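PDB 5AKO: toxin Tse2 from Pseudomonas aeruginosa, which is secreted by the H1 type VI secretion system into the cytoplasm of recipient cells, where it likely acts as a NAD-dependent cytotoxin. Local coordinates for residues 65-73 and 82-93; 116-125 and 164-175. One frame throughout, in Å; residues are numbered along the deposited sequence.

Contact 1: 65-73 and 82-93; sequences LLHPTFDSP and APDIVAGRDGLY
Thr-69 and Asp-84, two loop residues, clasp each other through both backbone and side chain. The Thr-69 amide donates to Asp-84 OD2 (N to OD2 3.1 Å), reaching the carboxylate from 50° above its plane. In return the Asp-84 amide donates to Thr-69 OG1, with N and OG1 2.9 Å apart. The torsion of Thr-69 (chi1 60°) sets OG1 between its own N and carbonyl carbon, where this amide can meet it. Two weak bonds, from the amides of Asp-84 and Ile-85, converge on Thr-69 O. Beside this polar exchange, Ile-85 CG2 is wedged between Pro-68 CG at 3.6 Å and Phe-70 CE1 at 3.8 Å. The Phe-70 ring turns its edge to the face of Tyr-93 in an offset edge-to-face pair, centroids 5.6 Å apart and planes at 71°. Pro-83 CB touches the Phe-70 carbonyl oxygen (CB to O 3.8 Å). A chain of another protein borders both segments, at Ser-72 and Pro-73 and along 83-89. Both segments belong to the long connection between strands 33-37 and 100-103. Helix 154-176 flanks them: Leu-161 touches Pro-68, while Arg-154 packs on Phe-70 and its NE makes a weak hydrogen bond with Tyr-93 OH.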
loop_
_atom_site.group_PDB
_atom_site.type_symbol
_atom_site.label_atom_id
_atom_site.label_comp_id
_atom_site.label_asym_id
_atom_site.label_seq_id
_atom_site.Cartn_x
_atom_site.Cartn_y
_atom_site.Cartn_z
ATOM N N LEU C 65 29.706 -7.076 -0.107
ATOM C CA LEU C 65 28.891 -7.440 1.058
ATOM C C LEU C 65 27.816 -6.414 1.407
ATOM O O LEU C 65 26.802 -6.743 1.990
ATOM C CB LEU C 65 29.810 -7.682 2.259
ATOM C CG LEU C 65 30.698 -8.951 2.212
ATOM C CD1 LEU C 65 31.488 -9.068 3.495
ATOM C CD2 LEU C 65 29.879 -10.215 2.036
ATOM N N LEU C 66 28.094 -5.169 1.107
ATOM C CA LEU C 66 27.201 -4.086 1.365
ATOM C C LEU C 66 26.593 -3.541 0.065
ATOM O O LEU C 66 26.147 -2.401 0.025
ATOM C CB LEU C 66 27.980 -2.957 2.053
ATOM C CG LEU C 66 28.693 -3.285 3.355
ATOM C CD1 LEU C 66 29.514 -2.104 3.845
ATOM C CD2 LEU C 66 27.754 -3.690 4.438
ATOM N N HIS C 67 26.603 -4.341 -0.992
ATOM C CA HIS C 67 25.919 -3.979 -2.214
ATOM C C HIS C 67 24.457 -4.282 -2.036
ATOM O O HIS C 67 24.106 -5.356 -1.561
ATOM C CB HIS C 67 26.431 -4.792 -3.421
ATOM C CG HIS C 67 27.759 -4.352 -3.926
ATOM N ND1 HIS C 67 28.150 -4.533 -5.231
ATOM C CD2 HIS C 67 28.806 -3.770 -3.298
ATOM C CE1 HIS C 67 29.369 -4.049 -5.394
ATOM N NE2 HIS C 67 29.789 -3.574 -4.234
ATOM N N PRO C 68 23.599 -3.362 -2.422
ATOM C CA PRO C 68 22.180 -3.655 -2.416
ATOM C C PRO C 68 21.797 -4.338 -3.711
ATOM O O PRO C 68 22.465 -4.110 -4.713
ATOM C CB PRO C 68 21.552 -2.266 -2.433
ATOM C CG PRO C 68 22.524 -1.425 -3.182
ATOM C CD PRO C 68 23.855 -1.944 -2.762
ATOM N N THR C 69 20.711 -5.110 -3.699
ATOM C CA THR C 69 20.097 -5.566 -4.940
ATOM C C THR C 69 19.691 -4.332 -5.757
ATOM O O THR C 69 19.137 -3.333 -5.218
ATOM C CB THR C 69 18.825 -6.441 -4.712
ATOM O OG1 THR C 69 17.838 -5.670 -4.003
ATOM C CG2 THR C 69 19.134 -7.721 -3.928
ATOM N N PHE C 70 19.907 -4.442 -7.068
ATOM C CA PHE C 70 19.524 -3.421 -8.028
ATOM C C PHE C 70 18.310 -3.785 -8.875
ATOM O O PHE C 70 17.736 -2.939 -9.528
ATOM C CB PHE C 70 20.715 -3.139 -8.933
ATOM C CG PHE C 70 21.874 -2.534 -8.192
ATOM C CD1 PHE C 70 21.842 -1.187 -7.818
ATOM C CD2 PHE C 70 22.974 -3.313 -7.834
ATOM C CE1 PHE C 70 22.908 -0.621 -7.130
ATOM C CE2 PHE C 70 24.020 -2.754 -7.096
ATOM C CZ PHE C 70 23.990 -1.406 -6.747
ATOM N N ASP C 71 17.919 -5.043 -8.883
ATOM C CA ASP C 71 16.796 -5.422 -9.714
ATOM C C ASP C 71 15.912 -6.401 -8.979
ATOM O O ASP C 71 16.240 -6.846 -7.870
ATOM C CB ASP C 71 17.307 -6.022 -11.040
ATOM C CG ASP C 71 18.237 -7.232 -10.843
ATOM O OD1 ASP C 71 18.182 -7.913 -9.797
ATOM O OD2 ASP C 71 19.036 -7.517 -11.765
ATOM N N SER C 72 14.787 -6.739 -9.606
ATOM C CA SER C 72 14.083 -7.948 -9.263
ATOM C C SER C 72 14.139 -8.843 -10.487
ATOM O O SER C 72 13.569 -8.510 -11.554
ATOM C CB SER C 72 12.645 -7.677 -8.832
ATOM O OG SER C 72 11.972 -6.769 -9.664
ATOM N N PRO C 73 14.836 -9.988 -10.352
ATOM C CA PRO C 73 14.928 -10.893 -11.490
ATOM C C PRO C 73 13.531 -11.377 -11.825
ATOM O O PRO C 73 12.687 -11.392 -10.921
ATOM C CB PRO C 73 15.770 -12.041 -10.945
ATOM C CG PRO C 73 15.416 -12.094 -9.494
ATOM C CD PRO C 73 15.198 -10.659 -9.083
ATOM N N ALA C 82 11.174 -6.605 -4.398
ATOM C CA ALA C 82 11.464 -5.168 -4.656
ATOM C C ALA C 82 12.964 -4.918 -4.533
ATOM O O ALA C 82 13.567 -5.453 -3.627
ATOM C CB ALA C 82 10.695 -4.261 -3.698
ATOM N N PRO C 83 13.580 -4.181 -5.476
ATOM C CA PRO C 83 15.008 -3.817 -5.368
ATOM C C PRO C 83 15.287 -2.983 -4.131
ATOM O O PRO C 83 14.490 -2.175 -3.781
ATOM C CB PRO C 83 15.267 -2.948 -6.618
ATOM C CG PRO C 83 14.058 -3.100 -7.435
ATOM C CD PRO C 83 12.940 -3.429 -6.557
ATOM N N ASP C 84 16.424 -3.167 -3.510
ATOM C CA ASP C 84 16.735 -2.397 -2.316
ATOM C C ASP C 84 16.887 -0.915 -2.672
ATOM O O ASP C 84 16.461 -0.048 -1.938
ATOM C CB ASP C 84 18.034 -2.879 -1.684
ATOM C CG ASP C 84 17.991 -4.318 -1.196
ATOM O OD1 ASP C 84 16.899 -4.849 -0.885
ATOM O OD2 ASP C 84 19.102 -4.914 -1.087
ATOM N N ILE C 85 17.487 -0.624 -3.810
ATOM C CA ILE C 85 17.593 0.759 -4.288
ATOM C C ILE C 85 17.238 0.834 -5.772
ATOM O O ILE C 85 17.364 -0.126 -6.476
ATOM C CB ILE C 85 19.016 1.287 -4.015
ATOM C CG1 ILE C 85 19.107 2.784 -4.256
ATOM C CG2 ILE C 85 20.044 0.565 -4.861
ATOM C CD1 ILE C 85 20.419 3.428 -3.814
ATOM N N VAL C 86 16.813 2.003 -6.220
ATOM C CA VAL C 86 16.261 2.245 -7.541
ATOM C C VAL C 86 16.770 3.592 -8.120
ATOM O O VAL C 86 16.728 4.638 -7.452
ATOM C CB VAL C 86 14.710 2.382 -7.396
ATOM C CG1 VAL C 86 14.079 2.877 -8.652
ATOM C CG2 VAL C 86 14.085 1.045 -7.008
ATOM N N ALA C 87 17.219 3.568 -9.365
ATOM C CA ALA C 87 17.710 4.749 -10.043
ATOM C C ALA C 87 16.581 5.571 -10.634
ATOM O O ALA C 87 15.564 5.023 -11.042
ATOM C CB ALA C 87 18.659 4.318 -11.170
ATOM N N GLY C 88 16.795 6.875 -10.772
ATOM C CA GLY C 88 15.994 7.704 -11.683
ATOM C C GLY C 88 16.107 7.248 -13.147
ATOM O O GLY C 88 16.915 6.347 -13.479
ATOM N N ARG C 89 15.292 7.832 -14.038
ATOM C CA ARG C 89 15.347 7.473 -15.469
ATOM C C ARG C 89 16.712 7.833 -16.058
ATOM O O ARG C 89 17.175 7.153 -16.933
ATOM C CB ARG C 89 14.212 8.129 -16.289
ATOM C CG ARG C 89 12.832 7.657 -15.915
ATOM C CD ARG C 89 12.547 6.201 -16.289
ATOM N NE ARG C 89 12.157 6.093 -17.694
ATOM C CZ ARG C 89 11.498 5.068 -18.238
ATOM N NH1 ARG C 89 11.170 4.005 -17.505
ATOM N NH2 ARG C 89 11.171 5.103 -19.529
ATOM N N ASP C 90 17.337 8.886 -15.540
ATOM C CA ASP C 90 18.691 9.320 -15.939
ATOM C C ASP C 90 19.818 8.342 -15.575
ATOM O O ASP C 90 20.964 8.570 -15.952
ATOM C CB ASP C 90 19.004 10.680 -15.300
ATOM C CG ASP C 90 18.773 10.704 -13.779
ATOM O OD1 ASP C 90 18.678 9.638 -13.118
ATOM O OD2 ASP C 90 18.712 11.811 -13.220
ATOM N N GLY C 91 19.506 7.247 -14.881
ATOM C CA GLY C 91 20.540 6.287 -14.407
ATOM C C GLY C 91 21.235 6.633 -13.078
ATOM O O GLY C 91 22.145 5.934 -12.670
ATOM N N LEU C 92 20.802 7.693 -12.409
ATOM C CA LEU C 92 21.453 8.164 -11.184
ATOM C C LEU C 92 20.708 7.682 -9.913
ATOM O O LEU C 92 19.486 7.739 -9.809
ATOM C CB LEU C 92 21.549 9.699 -11.182
ATOM C CG LEU C 92 22.527 10.371 -12.190
ATOM C CD1 LEU C 92 22.278 11.864 -12.318
ATOM C CD2 LEU C 92 23.988 10.170 -11.788
ATOM N N TYR C 93 21.458 7.163 -8.976
ATOM C CA TYR C 93 20.925 6.736 -7.685
ATOM C C TYR C 93 20.961 7.909 -6.726
ATOM O O TYR C 93 22.022 8.367 -6.369
ATOM C CB TYR C 93 21.735 5.579 -7.148
ATOM C CG TYR C 93 21.525 4.346 -7.968
ATOM C CD1 TYR C 93 22.305 4.095 -9.116
ATOM C CD2 TYR C 93 20.519 3.497 -7.680
ATOM C CE1 TYR C 93 22.082 2.998 -9.910
ATOM C CE2 TYR C 93 20.274 2.397 -8.466
ATOM C CZ TYR C 93 21.068 2.135 -9.569
ATOM O OH TYR C 93 20.806 1.011 -10.322
#

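Contact 2: 116-125 and 164-175; sequences FVIPDGTDIP and FVRNAIRRQWEK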
loop_
_atom_site.group_PDB
_atom_site.type_symbol
_atom_site.label_atom_id
_atom_site.label_comp_id
_atom_site.label_asym_id
_atom_site.label_seq_id
_atom_site.Cartn_x
_atom_site.Cartn_y
_atom_site.Cartn_z
ATOM N N PHE C 116 28.399 -9.670 8.955
ATOM C CA PHE C 116 29.565 -8.879 8.750
ATOM C C PHE C 116 29.393 -7.662 9.625
ATOM O O PHE C 116 28.345 -7.034 9.562
ATOM C CB PHE C 116 29.673 -8.479 7.292
ATOM C CG PHE C 116 30.760 -7.494 7.020
ATOM C CD1 PHE C 116 32.057 -7.912 6.909
ATOM C CD2 PHE C 116 30.489 -6.147 6.913
ATOM C CE1 PHE C 116 33.082 -7.006 6.668
ATOM C CE2 PHE C 116 31.512 -5.231 6.715
ATOM C CZ PHE C 116 32.806 -5.657 6.585
ATOM N N VAL C 117 30.445 -7.287 10.378
ATOM C CA VAL C 117 30.357 -6.262 11.442
ATOM C C VAL C 117 30.979 -4.950 11.007
ATOM O O VAL C 117 32.086 -4.952 10.519
ATOM C CB VAL C 117 31.133 -6.664 12.700
ATOM C CG1 VAL C 117 30.944 -5.606 13.758
ATOM C CG2 VAL C 117 30.698 -8.045 13.228
ATOM N N ILE C 118 30.251 -3.844 11.177
ATOM C CA ILE C 118 30.718 -2.496 10.888
ATOM C C ILE C 118 30.824 -1.784 12.227
ATOM O O ILE C 118 29.786 -1.422 12.846
ATOM C CB ILE C 118 29.760 -1.740 9.983
ATOM C CG1 ILE C 118 29.590 -2.495 8.648
ATOM C CG2 ILE C 118 30.259 -0.321 9.745
ATOM C CD1 ILE C 118 28.694 -1.759 7.652
ATOM N N PRO C 119 32.064 -1.668 12.739
ATOM C CA PRO C 119 32.117 -1.270 14.148
ATOM C C PRO C 119 31.848 0.201 14.327
ATOM O O PRO C 119 32.131 0.995 13.424
ATOM C CB PRO C 119 33.553 -1.604 14.545
ATOM C CG PRO C 119 33.855 -2.804 13.683
ATOM C CD PRO C 119 33.256 -2.430 12.353
ATOM N N ASP C 120 31.293 0.572 15.474
ATOM C CA ASP C 120 31.288 1.986 15.840
ATOM C C ASP C 120 32.647 2.553 15.459
ATOM O O ASP C 120 33.662 1.897 15.674
ATOM C CB ASP C 120 31.093 2.149 17.346
ATOM C CG ASP C 120 32.194 1.477 18.136
ATOM O OD1 ASP C 120 32.292 0.240 18.046
ATOM O OD2 ASP C 120 32.984 2.168 18.822
ATOM N N GLY C 121 32.673 3.743 14.891
ATOM C CA GLY C 121 33.939 4.413 14.559
ATOM C C GLY C 121 34.471 4.158 13.148
ATOM O O GLY C 121 35.508 4.698 12.767
ATOM N N THR C 122 33.774 3.345 12.352
ATOM C CA THR C 122 34.192 3.089 10.990
ATOM C C THR C 122 34.017 4.328 10.118
ATOM O O THR C 122 33.026 5.048 10.248
ATOM C CB THR C 122 33.353 1.975 10.383
ATOM O OG1 THR C 122 33.492 0.819 11.202
ATOM C CG2 THR C 122 33.826 1.680 8.955
ATOM N N ASP C 123 34.990 4.585 9.271
ATOM C CA ASP C 123 34.938 5.720 8.336
ATOM C C ASP C 123 33.932 5.467 7.228
ATOM O O ASP C 123 33.967 4.425 6.584
ATOM C CB ASP C 123 36.326 5.993 7.745
ATOM C CG ASP C 123 37.311 6.633 8.806
ATOM O OD1 ASP C 123 36.903 6.930 9.960
ATOM O OD2 ASP C 123 38.503 6.837 8.504
ATOM N N ILE C 124 33.035 6.421 7.040
ATOM C CA ILE C 124 32.078 6.376 5.997
ATOM C C ILE C 124 32.600 7.008 4.699
ATOM O O ILE C 124 32.927 8.218 4.640
ATOM C CB ILE C 124 30.804 7.125 6.419
ATOM C CG1 ILE C 124 30.209 6.518 7.695
ATOM C CG2 ILE C 124 29.781 7.085 5.284
ATOM C CD1 ILE C 124 29.120 7.356 8.362
ATOM N N PRO C 125 32.623 6.228 3.599
ATOM C CA PRO C 125 33.131 6.839 2.380
ATOM C C PRO C 125 32.454 8.170 2.063
ATOM O O PRO C 125 31.238 8.328 2.318
ATOM C CB PRO C 125 32.831 5.789 1.321
ATOM C CG PRO C 125 32.919 4.503 2.082
ATOM C CD PRO C 125 32.268 4.815 3.389
ATOM N N PHE C 164 33.773 0.946 1.861
ATOM C CA PHE C 164 33.144 0.868 3.163
ATOM C C PHE C 164 33.448 -0.472 3.839
ATOM O O PHE C 164 33.653 -0.540 5.052
ATOM C CB PHE C 164 31.624 1.052 3.050
ATOM C CG PHE C 164 30.950 1.569 4.323
ATOM C CD1 PHE C 164 31.625 1.696 5.505
ATOM C CD2 PHE C 164 29.652 1.966 4.295
ATOM C CE1 PHE C 164 30.990 2.158 6.631
ATOM C CE2 PHE C 164 29.029 2.477 5.416
ATOM C CZ PHE C 164 29.699 2.546 6.596
ATOM N N VAL C 165 33.426 -1.550 3.077
ATOM C CA VAL C 165 33.818 -2.863 3.602
ATOM C C VAL C 165 35.250 -2.820 4.123
ATOM O O VAL C 165 35.531 -3.271 5.233
ATOM C CB VAL C 165 33.741 -3.944 2.516
ATOM C CG1 VAL C 165 34.370 -5.237 2.998
ATOM C CG2 VAL C 165 32.297 -4.182 2.085
ATOM N N ARG C 166 36.146 -2.246 3.332
ATOM C CA ARG C 166 37.561 -2.186 3.684
ATOM C C ARG C 166 37.764 -1.336 4.927
ATOM O O ARG C 166 38.550 -1.700 5.781
ATOM C CB ARG C 166 38.376 -1.565 2.538
ATOM C CG ARG C 166 38.401 -2.359 1.240
ATOM C CD ARG C 166 39.299 -1.623 0.251
ATOM N NE ARG C 166 39.122 -2.075 -1.113
ATOM C CZ ARG C 166 39.820 -3.038 -1.709
ATOM N NH1 ARG C 166 40.762 -3.719 -1.068
ATOM N NH2 ARG C 166 39.558 -3.359 -2.975
ATOM N N ASN C 167 37.056 -0.207 5.033
ATOM C CA ASN C 167 37.163 0.649 6.229
ATOM C C ASN C 167 36.742 -0.116 7.458
ATOM O O ASN C 167 37.342 0.043 8.552
ATOM C CB ASN C 167 36.310 1.915 6.105
ATOM C CG ASN C 167 36.776 2.832 4.999
ATOM O OD1 ASN C 167 37.781 2.577 4.345
ATOM N ND2 ASN C 167 36.003 3.883 4.744
ATOM N N ALA C 168 35.733 -0.965 7.284
ATOM C CA ALA C 168 35.167 -1.700 8.426
ATOM C C ALA C 168 36.143 -2.736 8.965
ATOM O O ALA C 168 36.246 -2.949 10.165
ATOM C CB ALA C 168 33.849 -2.362 8.031
ATOM N N ILE C 169 36.852 -3.377 8.047
ATOM C CA ILE C 169 37.882 -4.356 8.396
ATOM C C ILE C 169 39.092 -3.684 9.111
ATOM O O ILE C 169 39.439 -4.056 10.232
ATOM C CB ILE C 169 38.317 -5.101 7.138
ATOM C CG1 ILE C 169 37.120 -5.901 6.593
ATOM C CG2 ILE C 169 39.498 -6.031 7.444
ATOM C CD1 ILE C 169 37.288 -6.361 5.155
ATOM N N ARG C 170 39.674 -2.658 8.500
ATOM C CA ARG C 170 40.653 -1.801 9.209
ATOM C C ARG C 170 40.184 -1.457 10.622
ATOM O O ARG C 170 40.901 -1.672 11.594
ATOM C CB ARG C 170 40.928 -0.502 8.449
ATOM C CG ARG C 170 41.792 -0.694 7.218
ATOM C CD ARG C 170 41.768 0.502 6.270
ATOM N NE ARG C 170 42.190 0.079 4.927
ATOM C CZ ARG C 170 41.609 0.440 3.778
ATOM N NH1 ARG C 170 40.539 1.245 3.758
ATOM N NH2 ARG C 170 42.094 -0.024 2.634
ATOM N N ARG C 171 38.963 -0.958 10.734
ATOM C CA ARG C 171 38.415 -0.545 12.028
ATOM C C ARG C 171 38.218 -1.710 12.977
ATOM O O ARG C 171 38.353 -1.528 14.183
ATOM C CB ARG C 171 37.110 0.198 11.827
ATOM C CG ARG C 171 36.434 0.633 13.084
ATOM C CD ARG C 171 37.141 1.785 13.760
ATOM N NE ARG C 171 36.557 1.892 15.068
ATOM C CZ ARG C 171 37.201 2.273 16.174
ATOM N NH1 ARG C 171 38.476 2.695 16.152
ATOM N NH2 ARG C 171 36.548 2.233 17.320
ATOM N N GLN C 172 37.936 -2.912 12.473
ATOM C CA GLN C 172 37.908 -4.096 13.372
ATOM C C GLN C 172 39.270 -4.343 14.061
ATOM O O GLN C 172 39.298 -4.700 15.250
ATOM C CB GLN C 172 37.448 -5.365 12.632
ATOM C CG GLN C 172 35.929 -5.504 12.522
ATOM C CD GLN C 172 35.527 -6.815 11.855
ATOM O OE1 GLN C 172 36.059 -7.876 12.196
ATOM N NE2 GLN C 172 34.589 -6.752 10.887
ATOM N N TRP C 173 40.371 -4.186 13.310
ATOM C CA TRP C 173 41.705 -4.424 13.840
ATOM C C TRP C 173 42.174 -3.281 14.755
ATOM O O TRP C 173 42.776 -3.535 15.793
ATOM C CB TRP C 173 42.679 -4.819 12.703
ATOM C CG TRP C 173 42.303 -6.204 12.245
ATOM C CD1 TRP C 173 41.500 -6.536 11.176
ATOM C CD2 TRP C 173 42.597 -7.439 12.916
ATOM N NE1 TRP C 173 41.318 -7.897 11.119
ATOM C CE2 TRP C 173 41.979 -8.478 12.174
ATOM C CE3 TRP C 173 43.347 -7.772 14.060
ATOM C CZ2 TRP C 173 42.099 -9.836 12.536
ATOM C CZ3 TRP C 173 43.459 -9.120 14.421
ATOM C CH2 TRP C 173 42.839 -10.131 13.656
ATOM N N GLU C 174 41.830 -2.035 14.433
ATOM C CA GLU C 174 42.125 -0.905 15.340
ATOM C C GLU C 174 41.440 -1.065 16.684
ATOM O O GLU C 174 41.971 -0.684 17.724
ATOM C CB GLU C 174 41.659 0.435 14.746
ATOM C CG GLU C 174 42.377 0.853 13.476
ATOM C CD GLU C 174 41.731 2.060 12.792
ATOM O OE1 GLU C 174 40.856 2.743 13.397
ATOM O OE2 GLU C 174 42.109 2.327 11.634
ATOM N N LYS C 175 40.227 -1.589 16.643
ATOM C CA LYS C 175 39.428 -1.756 17.829
ATOM C C LYS C 175 40.038 -2.876 18.672
ATOM O O LYS C 175 40.090 -2.781 19.894
ATOM C CB LYS C 175 37.984 -2.087 17.439
ATOM C CG LYS C 175 36.978 -1.312 18.269
ATOM C CD LYS C 175 35.568 -1.895 18.321
ATOM C CE LYS C 175 34.888 -1.448 19.640
ATOM N NZ LYS C 175 33.417 -1.209 19.585
HETATM O O HOH W 1 32.914 -9.454 10.322
HETATM O O HOH W 2 37.346 2.738 9.506
#
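The Phe-164 ring and Pro-125 cross at about a right angle, placing the proline CD over one ring face, 4.0 Å from the centroid, a CH-pi contact. Thr-122 CG2 instead meets the same ring in its plane, at CE1. One turn along the helix, Asn-167 ND2 donates to Asp-123 O at 2.8 Å; the oxygen lies almost in the amide plane, but the donor stands 53° above the carbonyl plane. Phe-116, its CG anti to the backbone N, brings CZ to Ala-168 CB and presents its ring edge to Ile-169 CG1. Pro-119 crosses Gln-172 at about a right angle, CG to CG 3.6 Å, and Gln-172 NE2 donates to Val-117 O while a water links NE2 to Val-117 N. Arg-171 bends at its second torsion across the type II turn 119-122. Its NE donates in the carbonyl plane to a lone pair of Asp-120 O (NE to O 3.0 Å), and NH2 adds a weak bond. The Asp-120 carboxylate, 89° from the guanidinium plane, makes a long salt bridge through OD2 to Arg-171 NH2 and faces Lys-175 NZ in a salt bridge whose modelled length is doubtfully short. Strand 116-118 crosses helix 164-175 at 78°, with axes 8.0 Å apart. The strand pairs antiparallel with strand 33-37, while Val-130 of strand 128-136 packs against Phe-164 and Ile-124.

Contacts 1 and 2 follow one another along the chain, and their centres lie about 24 Å apart on opposite sides of the chain's centre. They nevertheless meet through the start of the 65-73 segment. Leu-65 CD1 packs on Phe-116 CD1 at 3.6 Å, and Leu-66 CD2 lies 3.9 Å from Ile-118 CD1. Leu-66 CD1 also reaches the helix, at 3.9 Å from Phe-164 CB and equally far from Val-165 CG2. Helix 154-176 is therefore shared: its earlier residues flank contact 1 and its later ones build contact 2. All four segments belong to the part of the chain assigned to the Tse2 ADP-ribosyltransferase toxin family.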